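Putative branched chain amino acid ABC transporter, periplasmic amino acid-binding protein (Brucella ovis, PDB 4XFK) probably serves as the periplasmic substrate-binding component of an ABC-type amino-acid transport system for branched-chain and related amino acids. Local coordinates at residues E121-K126 against H131-P136; R32-Y37 against Y294-A299; G92-D97 against V110-L115. The protein carries 1 engineered substitution. One frame throughout, in Å; residues are numbered along the deposited sequence. Where two conformers were deposited one is given.

Overall arrangement
All three contacts belong to one lobe of the two-lobed fold of a periplasmic binding protein. Contacts 1 and 3 are neighbours, their centres about 9 Å apart, and share the parallel sheet 54-59, 13-18, 81-84, 111-114, 131-133: strands 111-114 and 131-133 lie side by side, and His131 of one packs on Tyr112 of the other. Contact 2 joins helices 26-44 and 296-312, its centre about 18 Å from contact 1 and 17 Å from contact 3. Along the chain contact 3 closes before contact 1 opens, and both are nested within the long excursion that contact 2 closes, so chain that left this lobe returns to it. Leu115 and Ser135 touch Ala299 and Ala298 respectively.

Contact 1: residues E121-K126 against H131-P136; sequences ELTGSK and HFRFSP
The guanidinium of Arg133 carries Leu122 CB over one face, 3.7 Å from NH2, and meets Thr123 OG1 at its edge. The ring of His131 is met at its edge by Thr123 CG2, 3.9 Å from CE1, while the carbonyl O of Leu122 approaches the same ring obliquely. That oxygen is 3.2 Å from His131 CE1, and its angle to ND1 is too poor for a hydrogen bond.

Arg133 NH1 donates to Thr123 OG1 at 2.8 Å, but the bond is bent, with an N-H...O angle of 136° and the hydroxyl 23° out of the guanidinium plane. A bend at chi3 (61°) turns the end of the arginine across the threonine at about a right angle. The group is held at several points: NE donates to Gln349 OE1, and NH2 serves the carbonyl oxygens of Ala117 and Ala119, which fixes its rotation. His131 NE2 is hydrogen-bonded to Asn114 ND2 of the adjacent strand 111-114. In the turn itself, Glu121 O accepts from both Gly124 N and Lys126 N.

The contact thus folds the loop following strand 111-114 back onto strand 131-133, the last strand of the parallel sheet, whose Arg133 also makes backbone hydrogen bonds to His348 and Ala350, with Leu122 also packing on Ala91 and Thr95 of helix 88-104.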
loop_
_atom_site.group_PDB
_atom_site.type_symbol
_atom_site.label_atom_id
_atom_site.label_comp_id
_atom_site.label_asym_id
_atom_site.label_seq_id
_atom_site.Cartn_x
_atom_site.Cartn_y
_atom_site.Cartn_z
ATOM N N GLU A 121 8.045 9.585 4.623
ATOM C CA GLU A 121 8.887 10.552 3.925
ATOM C C GLU A 121 8.488 10.785 2.470
ATOM O O GLU A 121 8.743 11.862 1.919
ATOM C CB GLU A 121 10.365 10.143 3.997
ATOM C CG GLU A 121 10.699 8.849 3.257
ATOM C CD GLU A 121 12.186 8.540 3.248
ATOM O OE1 GLU A 121 12.962 9.329 3.825
ATOM O OE2 GLU A 121 12.585 7.517 2.648
ATOM N N LEU A 122 7.864 9.790 1.840
ATOM C CA LEU A 122 7.547 9.895 0.419
ATOM C C LEU A 122 6.562 11.032 0.109
ATOM O O LEU A 122 6.564 11.572 -0.996
ATOM C CB LEU A 122 7.087 8.543 -0.131
ATOM C CG LEU A 122 8.164 7.465 0.058
ATOM C CD1 LEU A 122 7.591 6.091 -0.158
ATOM C CD2 LEU A 122 9.351 7.706 -0.876
ATOM N N THR A 123 5.751 11.419 1.095
ATOM C CA THR A 123 4.899 12.595 0.947
ATOM C C THR A 123 5.259 13.659 1.989
ATOM O O THR A 123 4.487 14.597 2.223
ATOM C CB THR A 123 3.405 12.251 1.070
ATOM O OG1 THR A 123 3.175 11.516 2.278
ATOM C CG2 THR A 123 2.943 11.421 -0.124
ATOM N N GLY A 124 6.429 13.507 2.603
ATOM C CA GLY A 124 6.934 14.460 3.579
ATOM C C GLY A 124 8.239 15.052 3.089
ATOM O O GLY A 124 8.254 15.793 2.105
ATOM N N SER A 125 9.342 14.710 3.751
ATOM C CA SER A 125 10.643 15.292 3.422
ATOM C C SER A 125 11.121 15.004 1.996
ATOM O O SER A 125 11.928 15.766 1.451
ATOM C CB SER A 125 11.706 14.844 4.428
ATOM O OG SER A 125 11.932 13.450 4.330
ATOM N N LYS A 126 10.622 13.925 1.389
ATOM C CA LYS A 126 11.003 13.571 0.021
ATOM C C LYS A 126 9.907 13.860 -1.002
ATOM O O LYS A 126 10.005 13.445 -2.151
ATOM C CB LYS A 126 11.417 12.100 -0.076
ATOM C CG LYS A 126 12.781 11.798 0.516
ATOM C CD LYS A 126 13.234 10.391 0.145
ATOM C CE LYS A 126 14.671 10.145 0.574
ATOM N NZ LYS A 126 14.842 10.369 2.034
ATOM N N HIS A 131 6.203 12.727 -8.017
ATOM C CA HIS A 131 5.799 11.551 -7.258
ATOM C C HIS A 131 4.339 11.699 -6.831
ATOM O O HIS A 131 3.908 12.779 -6.388
ATOM C CB HIS A 131 6.687 11.360 -6.018
ATOM C CG HIS A 131 6.093 10.451 -4.972
ATOM N ND1 HIS A 131 5.338 10.929 -3.924
ATOM C CD2 HIS A 131 6.142 9.105 -4.810
ATOM C CE1 HIS A 131 4.933 9.920 -3.170
ATOM N NE2 HIS A 131 5.412 8.801 -3.683
ATOM N N PHE A 132 3.591 10.604 -6.958
ATOM C CA PHE A 132 2.227 10.530 -6.452
ATOM C C PHE A 132 2.075 9.233 -5.688
ATOM O O PHE A 132 2.444 8.169 -6.207
ATOM C CB PHE A 132 1.218 10.528 -7.604
ATOM C CG PHE A 132 1.093 11.841 -8.313
ATOM C CD1 PHE A 132 1.991 12.198 -9.303
ATOM C CD2 PHE A 132 0.069 12.722 -7.987
ATOM C CE1 PHE A 132 1.867 13.409 -9.963
ATOM C CE2 PHE A 132 -0.067 13.924 -8.650
ATOM C CZ PHE A 132 0.834 14.274 -9.638
ATOM N N ARG A 133 1.513 9.307 -4.485
ATOM C CA ARG A 133 1.232 8.102 -3.704
ATOM C C ARG A 133 -0.261 7.791 -3.701
ATOM O O ARG A 133 -1.088 8.638 -3.335
ATOM C CB ARG A 133 1.751 8.208 -2.263
ATOM C CG ARG A 133 1.208 7.088 -1.385
ATOM C CD ARG A 133 2.114 6.687 -0.242
ATOM N NE ARG A 133 2.381 7.772 0.694
ATOM C CZ ARG A 133 3.414 7.755 1.520
ATOM N NH1 ARG A 133 3.620 8.764 2.359
ATOM N NH2 ARG A 133 4.249 6.726 1.485
ATOM N N PHE A 134 -0.593 6.572 -4.112
ATOM C CA PHE A 134 -1.987 6.147 -4.260
ATOM C C PHE A 134 -2.477 5.231 -3.145
ATOM O O PHE A 134 -3.662 4.878 -3.080
ATOM C CB PHE A 134 -2.187 5.493 -5.631
ATOM C CG PHE A 134 -1.963 6.444 -6.769
ATOM C CD1 PHE A 134 -3.000 7.224 -7.256
ATOM C CD2 PHE A 134 -0.701 6.590 -7.320
ATOM C CE1 PHE A 134 -2.792 8.098 -8.314
ATOM C CE2 PHE A 134 -0.479 7.476 -8.360
ATOM C CZ PHE A 134 -1.530 8.229 -8.858
ATOM N N SER A 135 -1.561 4.879 -2.253
ATOM C CA SER A 135 -1.823 3.928 -1.187
ATOM C C SER A 135 -1.910 4.637 0.164
ATOM O O SER A 135 -1.664 5.844 0.264
ATOM C CB SER A 135 -0.672 2.923 -1.143
ATOM O OG SER A 135 0.522 3.582 -0.760
ATOM N N PRO A 136 -2.252 3.888 1.227
ATOM C CA PRO A 136 -2.064 4.469 2.562
ATOM C C PRO A 136 -0.593 4.754 2.862
ATOM O O PRO A 136 0.320 4.446 2.081
ATOM C CB PRO A 136 -2.589 3.378 3.506
ATOM C CG PRO A 136 -3.547 2.586 2.650
ATOM C CD PRO A 136 -2.915 2.573 1.287
#

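Contact 2: residues R32-Y37 against Y294-A299; sequences RAAVLY and YVEPAA
The carboxylate of Glu296, whose OE2 lies 3.8 Å from Ala33 CB, is gripped by several groups in the protein interior. OE2 is hydrogen-bonded to both His290 NE2 and Tyr284 OH, while OE1 is bonded to the backbone N of Ser293. Three bonds thus hold the two oxygens and restrict the rotation of the group; the backbone N-H and any positive charge on His290 would probably help to stabilise a negative charge there. The glutamate chain leaves with CG anti to its own carbonyl carbon (chi1 -59°) and stays extended through chi2, which carries the carboxylate alongside the helix containing Ala33.

Beside this polar end the two helices meet through small residues. Ala34 CB points at segment 294-299 and sits 3.6 Å from Ala299 CB, methyl against methyl. The same Ala34 methyl lies 3.8 Å from Glu296 O and 4.2 Å from Glu296 CB, so it rests on the first turn of the opposing helix, between residues three positions apart. With methyl groups at the centre of the contact, the backbones come close: the CA atoms of Ala34 and Glu296 are only 5.4 Å apart.

In the two-lobed fold of periplasmic binding proteins, this is a meeting of chain segments far apart in sequence. Helix 26-44 follows the first strand of the parallel sheet, whereas helix 296-312 comes after the chain has run through strands 158-164, 186-193, 215-218, 240-243 and 263-266 of the second, mixed sheet. Tyr284 of helix 274-288 covers Ala33 and Ala34 from a third helix, and Val300, one residue beyond segment 294-299, also packs on Ala34. Nearby, Tyr294 OH is hydrogen-bonded to Thr27 OG1, a further link between the approach to helix 296-312 and helix 26-44.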
loop_
_atom_site.group_PDB
_atom_site.type_symbol
_atom_site.label_atom_id
_atom_site.label_comp_id
_atom_site.label_asym_id
_atom_site.label_seq_id
_atom_site.Cartn_x
_atom_site.Cartn_y
_atom_site.Cartn_z
ATOM N N ARG A 32 2.224 -6.895 -9.722
ATOM C CA ARG A 32 2.108 -7.228 -11.133
ATOM C C ARG A 32 0.672 -7.571 -11.507
ATOM O O ARG A 32 0.158 -7.074 -12.497
ATOM C CB ARG A 32 3.028 -8.384 -11.491
ATOM C CG ARG A 32 2.982 -8.742 -12.967
ATOM C CD ARG A 32 3.904 -9.900 -13.261
ATOM N NE ARG A 32 3.847 -10.318 -14.659
ATOM C CZ ARG A 32 2.985 -11.223 -15.114
ATOM N NH1 ARG A 32 2.115 -11.777 -14.278
ATOM N NH2 ARG A 32 2.990 -11.576 -16.385
ATOM N N ALA A 33 0.021 -8.414 -10.712
ATOM C CA ALA A 33 -1.362 -8.800 -11.000
ATOM C C ALA A 33 -2.275 -7.571 -11.059
ATOM O O ALA A 33 -3.095 -7.440 -11.967
ATOM C CB ALA A 33 -1.869 -9.809 -9.970
ATOM N N ALA A 34 -2.122 -6.661 -10.094
ATOM C CA ALA A 34 -2.997 -5.491 -10.002
ATOM C C ALA A 34 -2.728 -4.497 -11.135
ATOM O O ALA A 34 -3.658 -3.927 -11.720
ATOM C CB ALA A 34 -2.834 -4.814 -8.654
ATOM N N VAL A 35 -1.452 -4.294 -11.450
ATOM C CA VAL A 35 -1.068 -3.404 -12.536
ATOM C C VAL A 35 -1.540 -3.951 -13.889
ATOM O O VAL A 35 -2.116 -3.217 -14.700
ATOM C CB VAL A 35 0.454 -3.146 -12.512
ATOM C CG1 VAL A 35 0.913 -2.387 -13.757
ATOM C CG2 VAL A 35 0.827 -2.372 -11.251
ATOM N N LEU A 36 -1.327 -5.239 -14.130
ATOM C CA LEU A 36 -1.795 -5.828 -15.386
ATOM C C LEU A 36 -3.318 -5.801 -15.444
ATOM O O LEU A 36 -3.896 -5.593 -16.502
ATOM C CB LEU A 36 -1.270 -7.253 -15.555
ATOM C CG LEU A 36 0.240 -7.326 -15.782
ATOM C CD1 LEU A 36 0.682 -8.761 -16.031
ATOM C CD2 LEU A 36 0.666 -6.430 -16.926
ATOM N N TYR A 37 -3.975 -6.003 -14.305
ATOM C CA TYR A 37 -5.437 -5.925 -14.284
ATOM C C TYR A 37 -5.929 -4.542 -14.722
ATOM O O TYR A 37 -6.745 -4.428 -15.639
ATOM C CB TYR A 37 -5.987 -6.277 -12.893
ATOM C CG TYR A 37 -7.479 -6.064 -12.741
ATOM C CD1 TYR A 37 -8.383 -7.084 -13.023
ATOM C CD2 TYR A 37 -7.982 -4.851 -12.281
ATOM C CE1 TYR A 37 -9.747 -6.888 -12.871
ATOM C CE2 TYR A 37 -9.342 -4.648 -12.125
ATOM C CZ TYR A 37 -10.223 -5.667 -12.425
ATOM O OH TYR A 37 -11.575 -5.454 -12.261
ATOM N N TYR A 294 -4.743 -7.160 0.372
ATOM C CA TYR A 294 -3.385 -6.752 0.692
ATOM C C TYR A 294 -2.997 -5.578 -0.237
ATOM O O TYR A 294 -3.730 -4.585 -0.277
ATOM C CB TYR A 294 -2.491 -8.001 0.622
ATOM C CG TYR A 294 -0.993 -7.848 0.858
ATOM C CD1 TYR A 294 -0.480 -7.027 1.859
ATOM C CD2 TYR A 294 -0.091 -8.554 0.064
ATOM C CE1 TYR A 294 0.896 -6.918 2.050
ATOM C CE2 TYR A 294 1.272 -8.454 0.244
ATOM C CZ TYR A 294 1.755 -7.626 1.234
ATOM O OH TYR A 294 3.112 -7.501 1.435
ATOM N N VAL A 295 -1.909 -5.679 -1.001
ATOM C CA VAL A 295 -1.419 -4.553 -1.808
ATOM C C VAL A 295 -2.268 -4.247 -3.048
ATOM O O VAL A 295 -2.113 -3.191 -3.676
ATOM C CB VAL A 295 0.047 -4.773 -2.250
ATOM C CG1 VAL A 295 0.958 -4.834 -1.011
ATOM C CG2 VAL A 295 0.174 -6.043 -3.084
ATOM N N GLU A 296 -3.158 -5.166 -3.419
ATOM C CA GLU A 296 -3.830 -5.065 -4.715
ATOM C C GLU A 296 -4.849 -3.925 -4.847
ATOM O O GLU A 296 -4.822 -3.217 -5.849
ATOM C CB GLU A 296 -4.423 -6.416 -5.133
ATOM C CG GLU A 296 -3.358 -7.492 -5.242
ATOM C CD GLU A 296 -3.938 -8.860 -5.529
ATOM O OE1 GLU A 296 -4.733 -9.368 -4.703
ATOM O OE2 GLU A 296 -3.596 -9.434 -6.587
ATOM N N PRO A 297 -5.748 -3.744 -3.859
ATOM C CA PRO A 297 -6.736 -2.666 -4.017
ATOM C C PRO A 297 -6.136 -1.262 -4.223
ATOM O O PRO A 297 -6.607 -0.556 -5.124
ATOM C CB PRO A 297 -7.555 -2.769 -2.726
ATOM C CG PRO A 297 -7.489 -4.246 -2.397
ATOM C CD PRO A 297 -6.050 -4.581 -2.679
ATOM N N ALA A 298 -5.124 -0.862 -3.455
ATOM C CA ALA A 298 -4.532 0.469 -3.659
ATOM C C ALA A 298 -3.953 0.597 -5.066
ATOM O O ALA A 298 -4.073 1.646 -5.709
ATOM C CB ALA A 298 -3.462 0.767 -2.628
ATOM N N ALA A 299 -3.331 -0.471 -5.557
ATOM C CA ALA A 299 -2.736 -0.428 -6.886
ATOM C C ALA A 299 -3.813 -0.278 -7.953
ATOM O O ALA A 299 -3.690 0.557 -8.860
ATOM C CB ALA A 299 -1.882 -1.651 -7.136
#

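Contact 3: residues G92-D97 against V110-L115; sequences GQITED and VLYLNL
Tyr112 and Ile94 form a CH-pi contact: the CG2 methyl of Ile94 stands over the centre of the tyrosine ring, 3.7 Å from its centroid and 3° off the ring normal. CG2 is placed there by lying opposite the backbone N of Ile94 across its first torsion, and the two side chains cross at about a right angle. On the other face of the ring Asn114 CB packs nearer the rim, so the tyrosine is sandwiched between a helix residue and a residue of its own strand.

Van der Waals contact continues at the ring edge, where Thr95 OG1 lies near the plane, 3.7 Å from Tyr112 CD2, and Thr95 CB is 3.8 Å from CE2.

The polar groups turn to other partners. Thr95 OG1 is hydrogen-bonded to His128 NE2 and Tyr112 OH to Gln84 OE1. Along the helix, Gln93 NE2 donates an almost straight bond of 3.1 Å to Asp97 OD2.

Together these contacts pack helix 88-104 on strand 111-114 within the beta-alpha-beta unit that begins with strand 81-84; Ile94 also reaches Ala67 and Val71 of helix 63-76, while Leu111 and Leu113 pack against helix 322-331.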
loop_
_atom_site.group_PDB
_atom_site.type_symbol
_atom_site.label_atom_id
_atom_site.label_comp_id
_atom_site.label_asym_id
_atom_site.label_seq_id
_atom_site.Cartn_x
_atom_site.Cartn_y
_atom_site.Cartn_z
ATOM N N GLY A 92 12.338 4.976 -1.730
ATOM C CA GLY A 92 13.182 6.102 -1.355
ATOM C C GLY A 92 14.239 6.372 -2.413
ATOM O O GLY A 92 14.543 7.523 -2.740
ATOM N N GLN A 93 14.800 5.300 -2.966
ATOM C CA GLN A 93 15.784 5.420 -4.032
ATOM C C GLN A 93 15.131 5.873 -5.338
ATOM O O GLN A 93 15.627 6.792 -6.004
ATOM C CB GLN A 93 16.490 4.081 -4.241
ATOM C CG GLN A 93 17.663 4.162 -5.186
ATOM C CD GLN A 93 18.782 5.016 -4.627
ATOM O OE1 GLN A 93 19.113 4.934 -3.440
ATOM N NE2 GLN A 93 19.373 5.845 -5.476
ATOM N N ILE A 94 14.036 5.218 -5.724
ATOM C CA ILE A 94 13.363 5.557 -6.977
ATOM C C ILE A 94 12.936 7.017 -6.988
ATOM O O ILE A 94 13.185 7.743 -7.955
ATOM C CB ILE A 94 12.133 4.650 -7.244
ATOM C CG1 ILE A 94 12.580 3.215 -7.527
ATOM C CG2 ILE A 94 11.306 5.182 -8.425
ATOM C CD1 ILE A 94 11.427 2.262 -7.763
ATOM N N THR A 95 12.309 7.460 -5.904
ATOM C CA THR A 95 11.786 8.811 -5.894
ATOM C C THR A 95 12.895 9.860 -6.038
ATOM O O THR A 95 12.721 10.855 -6.748
ATOM C CB THR A 95 10.875 9.082 -4.678
ATOM O OG1 THR A 95 9.929 10.088 -5.043
ATOM C CG2 THR A 95 11.654 9.540 -3.438
ATOM N N GLU A 96 14.043 9.610 -5.412
ATOM C CA GLU A 96 15.154 10.551 -5.480
ATOM C C GLU A 96 15.812 10.540 -6.853
ATOM O O GLU A 96 16.138 11.598 -7.400
ATOM C CB GLU A 96 16.185 10.275 -4.383
ATOM C CG GLU A 96 15.777 10.807 -3.021
ATOM C CD GLU A 96 15.470 12.293 -3.052
ATOM O OE1 GLU A 96 16.344 13.078 -3.483
ATOM O OE2 GLU A 96 14.351 12.675 -2.653
ATOM N N ASP A 97 15.988 9.352 -7.420
ATOM C CA ASP A 97 16.561 9.252 -8.758
ATOM C C ASP A 97 15.671 9.923 -9.805
ATOM O O ASP A 97 16.172 10.600 -10.711
ATOM C CB ASP A 97 16.834 7.797 -9.137
ATOM C CG ASP A 97 17.982 7.194 -8.346
ATOM O OD1 ASP A 97 18.733 7.958 -7.699
ATOM O OD2 ASP A 97 18.130 5.957 -8.362
ATOM N N VAL A 110 9.902 12.510 -15.857
ATOM C CA VAL A 110 9.360 11.174 -15.648
ATOM C C VAL A 110 8.499 11.178 -14.387
ATOM O O VAL A 110 8.848 11.822 -13.388
ATOM C CB VAL A 110 10.521 10.152 -15.530
ATOM C CG1 VAL A 110 10.037 8.784 -15.057
ATOM C CG2 VAL A 110 11.266 10.039 -16.862
ATOM N N LEU A 111 7.359 10.494 -14.447
ATOM C CA LEU A 111 6.469 10.362 -13.297
ATOM C C LEU A 111 6.740 9.088 -12.517
ATOM O O LEU A 111 6.988 8.040 -13.103
ATOM C CB LEU A 111 5.012 10.324 -13.754
ATOM C CG LEU A 111 4.325 11.637 -14.087
ATOM C CD1 LEU A 111 3.105 11.386 -14.949
ATOM C CD2 LEU A 111 3.948 12.343 -12.791
ATOM N N TYR A 112 6.669 9.181 -11.194
ATOM C CA TYR A 112 6.723 7.997 -10.348
ATOM C C TYR A 112 5.343 7.822 -9.698
ATOM O O TYR A 112 4.929 8.624 -8.853
ATOM C CB TYR A 112 7.842 8.130 -9.307
ATOM C CG TYR A 112 7.879 7.067 -8.227
ATOM C CD1 TYR A 112 7.428 5.763 -8.462
ATOM C CD2 TYR A 112 8.379 7.373 -6.963
ATOM C CE1 TYR A 112 7.461 4.809 -7.450
ATOM C CE2 TYR A 112 8.413 6.434 -5.966
ATOM C CZ TYR A 112 7.956 5.161 -6.207
ATOM O OH TYR A 112 7.997 4.253 -5.181
ATOM N N LEU A 113 4.619 6.798 -10.140
ATOM C CA LEU A 113 3.362 6.419 -9.503
ATOM C C LEU A 113 3.656 5.371 -8.448
ATOM O O LEU A 113 3.954 4.213 -8.747
ATOM C CB LEU A 113 2.372 5.876 -10.529
ATOM C CG LEU A 113 2.121 6.758 -11.754
ATOM C CD1 LEU A 113 1.063 6.100 -12.622
ATOM C CD2 LEU A 113 1.706 8.168 -11.370
ATOM N N ASN A 114 3.596 5.813 -7.204
ATOM C CA ASN A 114 3.869 4.967 -6.063
ATOM C C ASN A 114 2.569 4.295 -5.649
ATOM O O ASN A 114 1.661 4.927 -5.123
ATOM C CB ASN A 114 4.457 5.850 -4.961
ATOM C CG ASN A 114 4.526 5.161 -3.621
ATOM O OD1 ASN A 114 4.218 3.976 -3.495
ATOM N ND2 ASN A 114 4.921 5.916 -2.596
ATOM N N LEU A 115 2.469 3.001 -5.927
ATOM C CA LEU A 115 1.224 2.293 -5.685
ATOM C C LEU A 115 1.176 1.571 -4.350
ATOM O O LEU A 115 0.212 0.845 -4.085
ATOM C CB LEU A 115 0.942 1.290 -6.815
ATOM C CG LEU A 115 0.725 1.874 -8.220
ATOM C CD1 LEU A 115 0.353 0.770 -9.191
ATOM C CD2 LEU A 115 -0.347 2.952 -8.225
#